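Local coordinates for extracellular PQQ-dependent sugar dehydrogenase (PDB 6JT6), which probably oxidises sugars with a pyrroloquinoline quinone cofactor and passes the electrons on through the haem of its cytochrome b domain, at residues I133-S147 against H164-R178. Sequence-based numbering, arbitrary orientation.
Sequences IPTTGSAVFGWAFHS and HSHAAQYGFDIGNAR. With HEM (protoporphyrin IX containing Fe), chain C; ACT (acetate ion), chain F.
W143 lays its indole along the backbone of A167 and A168, with A168 N 3.5 Å above the ring plane and over its centre. This pose follows from chi1 of 57°, which sets CG between the backbone N and carbonyl carbon and folds the ring across to the neighbouring strand. There CZ3 meets CB of H166 at 3.6 Å, CD1 meets the rim of the Y170 ring, and NE1 donates to a water that donates to Q169 O. With alanine in its place, the A168 backbone would probably lose its aromatic cover, the water its indole donor, and a gap would open beside Y170. On the same face, F172 points CE2 at the centre of the F141 ring in a T-shaped stack, planes at 68°. Past the end of strand 166-173, the extended R178 side chain grips two successive carbonyls, NE to T135 O at 2.8 Å and NH2 to P134 O at 3.0 Å, the latter in the guanidinium plane. At the other end a classic beta bulge sets S165 and H166 opposite F145, and S165 OG accepts from S147 N. On the opposite face A144 and A167 pack their CB atoms against the haem, whose iron (FE) is bound by H164 NE2 at 1.9 Å. M65 supplies the second axial ligand, giving the His/Met-ligated haem site of a cellobiose dehydrogenase-type cytochrome domain, built on outermost strand 166-173 and its antiparallel neighbour 138-146 in a beta-sandwich.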
ATOM      1  N   ILE A 133      -3.381  -6.712 -11.796  1.00 17.84           N
ATOM      2  CA  ILE A 133      -4.562  -6.683 -10.945  1.00 18.50           C
ATOM      3  C   ILE A 133      -5.741  -6.748 -11.925  1.00 20.34           C
ATOM      4  O   ILE A 133      -5.844  -5.889 -12.801  1.00 21.32           O
ATOM      5  CB  ILE A 133      -4.617  -5.402 -10.059  1.00 19.07           C
ATOM      6  CG1 ILE A 133      -3.411  -5.323  -9.087  1.00 18.16           C
ATOM      7  CG2 ILE A 133      -5.923  -5.341  -9.264  1.00 18.83           C
ATOM      8  CD1 ILE A 133      -3.206  -3.947  -8.469  1.00 17.88           C
ATOM      9  N   PRO A 134      -6.632  -7.757 -11.793  1.00 22.63           N
ATOM     10  CA  PRO A 134      -7.744  -7.871 -12.763  1.00 25.14           C
ATOM     11  C   PRO A 134      -8.723  -6.684 -12.708  1.00 27.34           C
ATOM     12  O   PRO A 134      -8.789  -5.981 -11.692  1.00 24.96           O
ATOM     13  CB  PRO A 134      -8.449  -9.182 -12.363  1.00 26.47           C
ATOM     14  CG  PRO A 134      -8.057  -9.419 -10.937  1.00 27.23           C
ATOM     15  CD  PRO A 134      -6.663  -8.827 -10.772  1.00 24.34           C
ATOM     16  N   THR A 135      -9.466  -6.463 -13.794  1.00 30.63           N
ATOM     17  CA  THR A 135     -10.485  -5.395 -13.842  1.00 32.14           C
ATOM     18  C   THR A 135     -11.653  -5.797 -12.952  1.00 30.64           C
ATOM     19  O   THR A 135     -12.231  -4.961 -12.258  1.00 28.40           O
ATOM     20  CB  THR A 135     -11.016  -5.119 -15.275  1.00 34.28           C
ATOM     21  OG1 THR A 135      -9.927  -4.961 -16.178  1.00 39.48           O
ATOM     22  CG2 THR A 135     -11.829  -3.848 -15.318  1.00 36.02           C
ATOM     23  N   THR A 136     -12.010  -7.080 -13.013  1.00 32.13           N
ATOM     24  CA  THR A 136     -13.110  -7.628 -12.225  1.00 31.32           C
ATOM     25  C   THR A 136     -12.709  -8.985 -11.656  1.00 29.73           C
ATOM     26  O   THR A 136     -11.774  -9.651 -12.139  1.00 30.36           O
ATOM     27  CB  THR A 136     -14.403  -7.822 -13.061  1.00 32.35           C
ATOM     28  OG1 THR A 136     -14.109  -8.669 -14.173  1.00 35.76           O
ATOM     29  CG2 THR A 136     -14.987  -6.493 -13.563  1.00 34.08           C
ATOM     30  N   GLY A 137     -13.439  -9.416 -10.642  1.00 28.46           N
ATOM     31  CA  GLY A 137     -13.233 -10.753 -10.102  1.00 28.29           C
ATOM     32  C   GLY A 137     -12.326 -10.710  -8.888  1.00 28.39           C
ATOM     33  O   GLY A 137     -12.283  -9.708  -8.164  1.00 29.85           O
ATOM     34  N   SER A 138     -11.621 -11.807  -8.650  1.00 26.59           N
ATOM     35  CA  SER A 138     -10.835 -11.927  -7.442  1.00 26.67           C
ATOM     36  C   SER A 138      -9.383 -11.536  -7.675  1.00 24.66           C
ATOM     37  O   SER A 138      -8.764 -11.891  -8.687  1.00 24.71           O
ATOM     38  CB  SER A 138     -10.924 -13.336  -6.862  1.00 30.94           C
ATOM     39  OG  SER A 138     -10.589 -14.302  -7.846  1.00 40.20           O
ATOM     40  N   ALA A 139      -8.866 -10.779  -6.726  1.00 20.44           N
ATOM     41  CA  ALA A 139      -7.456 -10.553  -6.622  1.00 20.14           C
ATOM     42  C   ALA A 139      -6.930 -11.213  -5.330  1.00 19.76           C
ATOM     43  O   ALA A 139      -7.677 -11.371  -4.356  1.00 19.09           O
ATOM     44  CB  ALA A 139      -7.200  -9.064  -6.625  1.00 21.36           C
ATOM     45  N   VAL A 140      -5.671 -11.655  -5.349  1.00 18.39           N
ATOM     46  CA  VAL A 140      -4.977 -12.086  -4.126  1.00 17.40           C
ATOM     47  C   VAL A 140      -3.838 -11.102  -3.889  1.00 16.23           C
ATOM     48  O   VAL A 140      -2.969 -10.964  -4.739  1.00 14.68           O
ATOM     49  CB  VAL A 140      -4.417 -13.524  -4.193  1.00 16.95           C
ATOM     50  CG1 VAL A 140      -3.785 -13.937  -2.833  1.00 17.07           C
ATOM     51  CG2 VAL A 140      -5.525 -14.532  -4.532  1.00 19.14           C
ATOM     52  N   PHE A 141      -3.868 -10.430  -2.735  1.00 14.99           N
ATOM     53  CA  PHE A 141      -2.796  -9.506  -2.346  1.00 15.74           C
ATOM     54  C   PHE A 141      -1.999 -10.117  -1.218  1.00 14.79           C
ATOM     55  O   PHE A 141      -2.538 -10.860  -0.370  1.00 14.69           O
ATOM     56  CB  PHE A 141      -3.353  -8.133  -1.882  1.00 15.97           C
ATOM     57  CG  PHE A 141      -3.662  -7.154  -3.008  1.00 17.69           C
ATOM     58  CD1 PHE A 141      -3.588  -7.522  -4.354  1.00 17.60           C
ATOM     59  CD2 PHE A 141      -4.087  -5.854  -2.703  1.00 18.22           C
ATOM     60  CE1 PHE A 141      -3.898  -6.610  -5.382  1.00 19.06           C
ATOM     61  CE2 PHE A 141      -4.395  -4.933  -3.711  1.00 19.62           C
ATOM     62  CZ  PHE A 141      -4.300  -5.317  -5.068  1.00 20.04           C
ATOM     63  N   GLY A 142      -0.726  -9.755  -1.178  1.00 14.21           N
ATOM     64  CA  GLY A 142       0.120 -10.097  -0.051  1.00 13.19           C
ATOM     65  C   GLY A 142       0.209  -8.913   0.895  1.00 12.49           C
ATOM     66  O   GLY A 142      -0.072  -7.743   0.511  1.00 12.19           O
ATOM     67  N   TRP A 143       0.505  -9.215   2.159  1.00 11.46           N
ATOM     68  CA  TRP A 143       0.805  -8.165   3.150  1.00 11.81           C
ATOM     69  C   TRP A 143       2.096  -8.581   3.855  1.00 11.43           C
ATOM     70  O   TRP A 143       2.356  -9.782   4.010  1.00 11.58           O
ATOM     71  CB  TRP A 143      -0.371  -7.967   4.155  1.00 11.83           C
ATOM     72  CG  TRP A 143      -0.783  -9.170   4.917  1.00 12.31           C
ATOM     73  CD1 TRP A 143      -1.755 -10.108   4.566  1.00 12.98           C
ATOM     74  CD2 TRP A 143      -0.228  -9.622   6.156  1.00 12.92           C
ATOM     75  NE1 TRP A 143      -1.840 -11.078   5.531  1.00 12.65           N
ATOM     76  CE2 TRP A 143      -0.920 -10.819   6.517  1.00 12.91           C
ATOM     77  CE3 TRP A 143       0.763  -9.114   7.026  1.00 12.65           C
ATOM     78  CZ2 TRP A 143      -0.648 -11.521   7.717  1.00 12.84           C
ATOM     79  CZ3 TRP A 143       1.046  -9.826   8.218  1.00 12.62           C
ATOM     80  CH2 TRP A 143       0.349 -11.036   8.529  1.00 12.92           C
ATOM     81  N   ALA A 144       2.896  -7.609   4.276  1.00 11.06           N
ATOM     82  CA  ALA A 144       4.154  -7.896   4.965  1.00 11.43           C
ATOM     83  C   ALA A 144       4.438  -6.773   5.956  1.00 11.38           C
ATOM     84  O   ALA A 144       4.056  -5.607   5.723  1.00 11.40           O
ATOM     85  CB  ALA A 144       5.323  -8.080   3.969  1.00 11.18           C
ATOM     86  N   PHE A 145       5.120  -7.110   7.052  1.00 11.20           N
ATOM     87  CA  PHE A 145       5.210  -6.194   8.162  1.00 11.53           C
ATOM     88  C   PHE A 145       6.449  -6.504   8.951  1.00 11.99           C
ATOM     89  O   PHE A 145       6.696  -7.671   9.276  1.00 11.63           O
ATOM     90  CB  PHE A 145       3.946  -6.393   8.997  1.00 11.17           C
ATOM     91  CG  PHE A 145       3.807  -5.486  10.186  1.00 11.04           C
ATOM     92  CD1 PHE A 145       3.300  -4.194  10.056  1.00 10.69           C
ATOM     93  CD2 PHE A 145       4.089  -5.979  11.478  1.00 10.91           C
ATOM     94  CE1 PHE A 145       3.120  -3.380  11.192  1.00 10.73           C
ATOM     95  CE2 PHE A 145       3.896  -5.176  12.602  1.00 11.09           C
ATOM     96  CZ  PHE A 145       3.422  -3.871  12.456  1.00 10.51           C
ATOM     97  N   HIS A 146       7.236  -5.469   9.260  1.00 11.86           N
ATOM     98  CA  HIS A 146       8.280  -5.615  10.276  1.00 12.00           C
ATOM     99  C   HIS A 146       7.842  -4.874  11.524  1.00 12.12           C
ATOM    100  O   HIS A 146       7.686  -3.643  11.517  1.00 12.22           O
ATOM    101  CB  HIS A 146       9.602  -5.061   9.809  1.00 12.59           C
ATOM    102  CG  HIS A 146      10.758  -5.684  10.502  1.00 13.33           C
ATOM    103  ND1 HIS A 146      10.969  -5.556  11.858  1.00 13.40           N
ATOM    104  CD2 HIS A 146      11.722  -6.515  10.046  1.00 13.49           C
ATOM    105  CE1 HIS A 146      12.055  -6.232  12.191  1.00 13.79           C
ATOM    106  NE2 HIS A 146      12.520  -6.836  11.113  1.00 14.22           N
ATOM    107  N   SER A 147       7.631  -5.617  12.595  1.00 12.86           N
ATOM    108  CA  SER A 147       7.054  -5.059  13.828  1.00 12.81           C
ATOM    109  C   SER A 147       7.926  -4.060  14.573  1.00 12.83           C
ATOM    110  O   SER A 147       7.428  -3.342  15.450  1.00 12.85           O
ATOM    111  CB  SER A 147       6.643  -6.216  14.768  1.00 14.26           C
ATOM    112  OG  SER A 147       7.797  -6.854  15.301  1.00 14.32           O
ATOM    113  N   HIS A 164      10.530  -9.213   6.878  1.00 14.73           N
ATOM    114  CA  HIS A 164       9.310  -9.016   7.674  1.00 13.97           C
ATOM    115  C   HIS A 164       9.250  -9.992   8.845  1.00 13.60           C
ATOM    116  O   HIS A 164       9.699 -11.125   8.735  1.00 14.66           O
ATOM    117  CB  HIS A 164       8.068  -9.227   6.797  1.00 12.52           C
ATOM    118  CG  HIS A 164       8.256 -10.260   5.727  1.00 12.48           C
ATOM    119  ND1 HIS A 164       8.162 -11.609   5.982  1.00 12.47           N
ATOM    120  CD2 HIS A 164       8.540 -10.145   4.405  1.00 11.97           C
ATOM    121  CE1 HIS A 164       8.388 -12.285   4.866  1.00 12.71           C
ATOM    122  NE2 HIS A 164       8.611 -11.424   3.879  1.00 13.43           N
ATOM    123  N   SER A 165       8.711  -9.548   9.963  1.00 13.88           N
ATOM    124  CA  SER A 165       8.389 -10.448  11.044  1.00 14.48           C
ATOM    125  C   SER A 165       7.103 -11.226  10.734  1.00 15.16           C
ATOM    126  O   SER A 165       6.903 -12.338  11.255  1.00 15.10           O
ATOM    127  CB  SER A 165       8.242  -9.655  12.347  1.00 15.11           C
ATOM    128  OG  SER A 165       7.283  -8.627  12.190  1.00 15.42           O
ATOM    129  N   HIS A 166       6.237 -10.646   9.896  1.00 14.50           N
ATOM    130  CA  HIS A 166       4.923 -11.223   9.598  1.00 14.60           C
ATOM    131  C   HIS A 166       4.639 -11.018   8.137  1.00 14.68           C
ATOM    132  O   HIS A 166       4.886  -9.925   7.601  1.00 13.98           O
ATOM    133  CB  HIS A 166       3.791 -10.527  10.384  1.00 14.84           C
ATOM    134  CG  HIS A 166       3.965 -10.526  11.877  1.00 15.47           C
ATOM    135  ND1 HIS A 166       4.813  -9.655  12.522  1.00 15.27           N
ATOM    136  CD2 HIS A 166       3.370 -11.264  12.849  1.00 15.39           C
ATOM    137  CE1 HIS A 166       4.760  -9.872  13.828  1.00 16.04           C
ATOM    138  NE2 HIS A 166       3.877 -10.834  14.052  1.00 15.37           N
ATOM    139  N   ALA A 167       4.087 -12.044   7.494  1.00 13.75           N
ATOM    140  CA  ALA A 167       3.599 -11.895   6.111  1.00 14.40           C
ATOM    141  C   ALA A 167       2.610 -13.015   5.771  1.00 14.62           C
ATOM    142  O   ALA A 167       2.769 -14.138   6.243  1.00 14.97           O
ATOM    143  CB  ALA A 167       4.769 -11.884   5.109  1.00 14.75           C
ATOM    144  N   ALA A 168       1.593 -12.700   4.972  1.00 14.42           N
ATOM    145  CA  ALA A 168       0.708 -13.713   4.395  1.00 14.32           C
ATOM    146  C   ALA A 168      -0.050 -13.103   3.214  1.00 14.34           C
ATOM    147  O   ALA A 168       0.445 -12.165   2.598  1.00 12.66           O
ATOM    148  CB  ALA A 168      -0.195 -14.342   5.462  1.00 14.29           C
ATOM    149  N   GLN A 169      -1.201 -13.670   2.856  1.00 15.79           N
ATOM    150  CA  GLN A 169      -1.924 -13.301   1.628  1.00 17.11           C
ATOM    151  C   GLN A 169      -3.384 -13.371   1.935  1.00 17.75           C
ATOM    152  O   GLN A 169      -3.799 -14.103   2.845  1.00 17.35           O
ATOM    153  CB  GLN A 169      -1.703 -14.312   0.481  1.00 19.84           C
ATOM    154  CG  GLN A 169      -0.289 -14.789   0.259  1.00 22.34           C
ATOM    155  CD  GLN A 169      -0.148 -15.653  -0.982  1.00 25.13           C
ATOM    156  OE1 GLN A 169      -0.548 -15.264  -2.093  1.00 23.94           O
ATOM    157  NE2 GLN A 169       0.469 -16.821  -0.812  1.00 26.84           N
ATOM    158  N   TYR A 170      -4.186 -12.673   1.136  1.00 17.62           N
ATOM    159  CA  TYR A 170      -5.645 -12.799   1.244  1.00 17.72           C
ATOM    160  C   TYR A 170      -6.250 -12.511  -0.114  1.00 18.09           C
ATOM    161  O   TYR A 170      -5.657 -11.773  -0.906  1.00 18.45           O
ATOM    162  CB  TYR A 170      -6.210 -11.843   2.322  1.00 16.51           C
ATOM    163  CG  TYR A 170      -5.857 -10.385   2.078  1.00 16.62           C
ATOM    164  CD1 TYR A 170      -6.674  -9.563   1.299  1.00 17.00           C
ATOM    165  CD2 TYR A 170      -4.687  -9.838   2.608  1.00 17.28           C
ATOM    166  CE1 TYR A 170      -6.338  -8.239   1.062  1.00 17.19           C
ATOM    167  CE2 TYR A 170      -4.336  -8.515   2.375  1.00 17.47           C
ATOM    168  CZ  TYR A 170      -5.171  -7.717   1.613  1.00 18.20           C
ATOM    169  OH  TYR A 170      -4.816  -6.389   1.407  1.00 19.25           O
ATOM    170  N   GLY A 171      -7.417 -13.110  -0.366  1.00 18.19           N
ATOM    171  CA  GLY A 171      -8.216 -12.827  -1.546  1.00 19.86           C
ATOM    172  C   GLY A 171      -9.165 -11.659  -1.304  1.00 20.93           C
ATOM    173  O   GLY A 171      -9.583 -11.387  -0.172  1.00 19.96           O
ATOM    174  N   PHE A 172      -9.469 -10.926  -2.362  1.00 21.90           N
ATOM    175  CA  PHE A 172     -10.568  -9.963  -2.272  1.00 24.94           C
ATOM    176  C   PHE A 172     -11.206  -9.656  -3.618  1.00 24.08           C
ATOM    177  O   PHE A 172     -10.598  -9.854  -4.682  1.00 23.31           O
ATOM    178  CB  PHE A 172     -10.153  -8.670  -1.555  1.00 25.95           C
ATOM    179  CG  PHE A 172      -9.267  -7.788  -2.364  1.00 26.25           C
ATOM    180  CD1 PHE A 172      -9.777  -6.636  -2.948  1.00 28.47           C
ATOM    181  CD2 PHE A 172      -7.932  -8.112  -2.558  1.00 28.54           C
ATOM    182  CE1 PHE A 172      -8.966  -5.809  -3.712  1.00 30.92           C
ATOM    183  CE2 PHE A 172      -7.104  -7.285  -3.310  1.00 29.81           C
ATOM    184  CZ  PHE A 172      -7.622  -6.130  -3.885  1.00 30.48           C
ATOM    185  N   ASP A 173     -12.411  -9.108  -3.518  1.00 22.99           N
ATOM    186  CA  ASP A 173     -13.213  -8.707  -4.651  1.00 22.16           C
ATOM    187  C   ASP A 173     -12.751  -7.323  -5.092  1.00 20.19           C
ATOM    188  O   ASP A 173     -13.006  -6.320  -4.409  1.00 19.68           O
ATOM    189  CB  ASP A 173     -14.679  -8.666  -4.200  1.00 22.06           C
ATOM    190  CG  ASP A 173     -15.631  -8.405  -5.323  1.00 23.15           C
ATOM    191  OD1 ASP A 173     -15.234  -7.894  -6.394  1.00 22.37           O
ATOM    192  OD2 ASP A 173     -16.809  -8.715  -5.117  1.00 25.67           O
ATOM    193  N   ILE A 174     -12.101  -7.268  -6.249  1.00 20.65           N
ATOM    194  CA  ILE A 174     -11.508  -6.011  -6.775  1.00 21.06           C
ATOM    195  C   ILE A 174     -12.590  -4.991  -7.151  1.00 21.45           C
ATOM    196  O   ILE A 174     -12.462  -3.804  -6.846  1.00 19.23           O
ATOM    197  CB  ILE A 174     -10.515  -6.288  -7.953  1.00 23.04           C
ATOM    198  CG1 ILE A 174      -9.656  -5.068  -8.295  1.00 24.29           C
ATOM    199  CG2 ILE A 174     -11.246  -6.759  -9.200  1.00 23.18           C
ATOM    200  CD1 ILE A 174      -8.692  -4.699  -7.177  1.00 24.12           C
ATOM    201  N   GLY A 175     -13.654  -5.466  -7.814  1.00 21.06           N
ATOM    202  CA  GLY A 175     -14.789  -4.628  -8.171  1.00 22.62           C
ATOM    203  C   GLY A 175     -15.425  -3.922  -6.992  1.00 22.88           C
ATOM    204  O   GLY A 175     -15.902  -2.804  -7.119  1.00 25.22           O
ATOM    205  N   ASN A 176     -15.410  -4.570  -5.838  1.00 24.15           N
ATOM    206  CA  ASN A 176     -15.824  -3.937  -4.600  1.00 26.67           C
ATOM    207  C   ASN A 176     -14.918  -2.811  -4.098  1.00 26.27           C
ATOM    208  O   ASN A 176     -15.361  -1.969  -3.291  1.00 26.00           O
ATOM    209  CB  ASN A 176     -16.021  -4.987  -3.509  1.00 31.21           C
ATOM    210  CG  ASN A 176     -17.489  -5.222  -3.202  1.00 38.24           C
ATOM    211  OD1 ASN A 176     -18.033  -6.321  -3.418  1.00 42.05           O
ATOM    212  ND2 ASN A 176     -18.152  -4.179  -2.716  1.00 37.66           N
ATOM    213  N   ALA A 177     -13.660  -2.809  -4.547  1.00 23.13           N
ATOM    214  CA  ALA A 177     -12.694  -1.774  -4.186  1.00 23.11           C
ATOM    215  C   ALA A 177     -12.707  -0.619  -5.218  1.00 23.36           C
ATOM    216  O   ALA A 177     -12.104   0.437  -4.985  1.00 22.39           O
ATOM    217  CB  ALA A 177     -11.303  -2.381  -4.020  1.00 20.66           C
ATOM    218  N   ARG A 178     -13.416  -0.821  -6.341  1.00 22.31           N
ATOM    219  CA  ARG A 178     -13.547   0.195  -7.407  1.00 22.08           C
ATOM    220  C   ARG A 178     -14.646   1.217  -7.087  1.00 22.32           C
ATOM    221  O   ARG A 178     -15.667   0.863  -6.533  1.00 21.31           O
ATOM    222  CB  ARG A 178     -13.760  -0.452  -8.790  1.00 22.35           C
ATOM    223  CG  ARG A 178     -12.628  -1.373  -9.223  1.00 22.28           C
ATOM    224  CD  ARG A 178     -12.598  -1.669 -10.733  1.00 24.83           C
ATOM    225  NE  ARG A 178     -11.432  -2.501 -11.084  1.00 23.54           N
ATOM    226  CZ  ARG A 178     -10.174  -2.075 -11.295  1.00 23.88           C
ATOM    227  NH1 ARG A 178      -9.829  -0.782 -11.257  1.00 22.82           N
ATOM    228  NH2 ARG A 178      -9.234  -2.973 -11.587  1.00 23.19           N
TER
HETATM  229  CHA HEM C 302       6.826 -14.432   2.334  1.00 17.04           C
HETATM  230  CHB HEM C 302      11.642 -13.804   2.652  1.00 17.84           C
HETATM  231  CHC HEM C 302      11.088  -9.023   2.125  1.00 15.83           C
HETATM  232  CHD HEM C 302       6.385  -9.797   0.938  1.00 14.63           C
HETATM  233  C1A HEM C 302       8.177 -14.666   2.518  1.00 19.12           C
HETATM  234  C2A HEM C 302       8.733 -15.920   2.880  1.00 21.18           C
HETATM  235  C3A HEM C 302      10.091 -15.726   2.979  1.00 20.85           C
HETATM  236  C4A HEM C 302      10.378 -14.366   2.677  1.00 18.82           C
HETATM  237  CMA HEM C 302      11.131 -16.774   3.346  1.00 22.83           C
HETATM  238  CAA HEM C 302       7.980 -17.221   3.110  1.00 23.80           C
HETATM  239  CBA HEM C 302       7.038 -17.184   4.326  1.00 32.56           C
HETATM  240  CGA HEM C 302       7.677 -16.736   5.614  1.00 39.27           C
HETATM  241  O1A HEM C 302       7.370 -15.645   6.163  1.00 42.05           O
HETATM  242  O2A HEM C 302       8.533 -17.468   6.156  1.00 47.98           O
HETATM  243  C1B HEM C 302      11.914 -12.442   2.558  1.00 18.14           C
HETATM  244  C2B HEM C 302      13.229 -11.891   2.734  1.00 18.66           C
HETATM  245  C3B HEM C 302      13.072 -10.523   2.629  1.00 18.41           C
HETATM  246  C4B HEM C 302      11.632 -10.282   2.369  1.00 16.65           C
HETATM  247  CMB HEM C 302      14.516 -12.690   3.022  1.00 19.63           C
HETATM  248  CAB HEM C 302      14.067  -9.417   2.707  1.00 18.61           C
HETATM  249  CBB HEM C 302      15.116  -9.424   3.522  1.00 20.24           C
HETATM  250  C1C HEM C 302       9.760  -8.811   1.663  1.00 14.81           C
HETATM  251  C2C HEM C 302       9.215  -7.555   1.310  1.00 13.86           C
HETATM  252  C3C HEM C 302       7.873  -7.760   0.963  1.00 14.08           C
HETATM  253  C4C HEM C 302       7.591  -9.166   1.139  1.00 14.27           C
HETATM  254  CMC HEM C 302      10.018  -6.267   1.284  1.00 13.34           C
HETATM  255  CAC HEM C 302       6.920  -6.720   0.479  1.00 14.44           C
HETATM  256  CBC HEM C 302       6.949  -5.456   0.953  1.00 13.16           C
HETATM  257  C1D HEM C 302       6.149 -11.128   1.316  1.00 15.32           C
HETATM  258  C2D HEM C 302       4.808 -11.743   1.215  1.00 16.22           C
HETATM  259  C3D HEM C 302       4.926 -13.026   1.577  1.00 16.03           C
HETATM  260  C4D HEM C 302       6.359 -13.195   1.895  1.00 16.28           C
HETATM  261  CMD HEM C 302       3.516 -11.093   0.795  1.00 16.88           C
HETATM  262  CAD HEM C 302       3.803 -14.056   1.694  1.00 15.84           C
HETATM  263  CBD HEM C 302       3.402 -14.722   0.391  1.00 15.29           C
HETATM  264  CGD HEM C 302       4.479 -15.696  -0.005  1.00 17.03           C
HETATM  265  O1D HEM C 302       5.137 -15.580  -1.074  1.00 16.10           O
HETATM  266  O2D HEM C 302       4.740 -16.619   0.778  1.00 18.20           O
HETATM  267  NA  HEM C 302       9.198 -13.716   2.427  1.00 18.20           N
HETATM  268  NB  HEM C 302      11.017 -11.470   2.349  1.00 16.95           N
HETATM  269  NC  HEM C 302       8.757  -9.752   1.594  1.00 15.05           N
HETATM  270  ND  HEM C 302       7.069 -12.053   1.700  1.00 16.11           N
HETATM  271 FE   HEM C 302       8.966 -11.784   2.000  1.00 15.77          FE
HETATM  272  C   ACT F 305      -3.806 -10.146  -8.065  1.00 32.89           C
HETATM  273  O   ACT F 305      -3.896 -11.445  -7.966  1.00 28.41           O
HETATM  274  OXT ACT F 305      -3.189  -9.406  -8.871  1.00 25.79           O
HETATM  275  CH3 ACT F 305      -4.479  -9.262  -7.111  1.00 35.05           C
HETATM  276  O   HOH W   1      -6.696  -2.794 -12.834  1.00 43.84           O
HETATM  277  O   HOH W   2     -15.296  -7.747  -9.607  1.00 33.00           O
HETATM  278  O   HOH W   3      -1.990  -5.865   1.126  1.00 12.40           O
HETATM  279  O   HOH W   4      -3.734 -13.303   5.583  1.00 26.48           O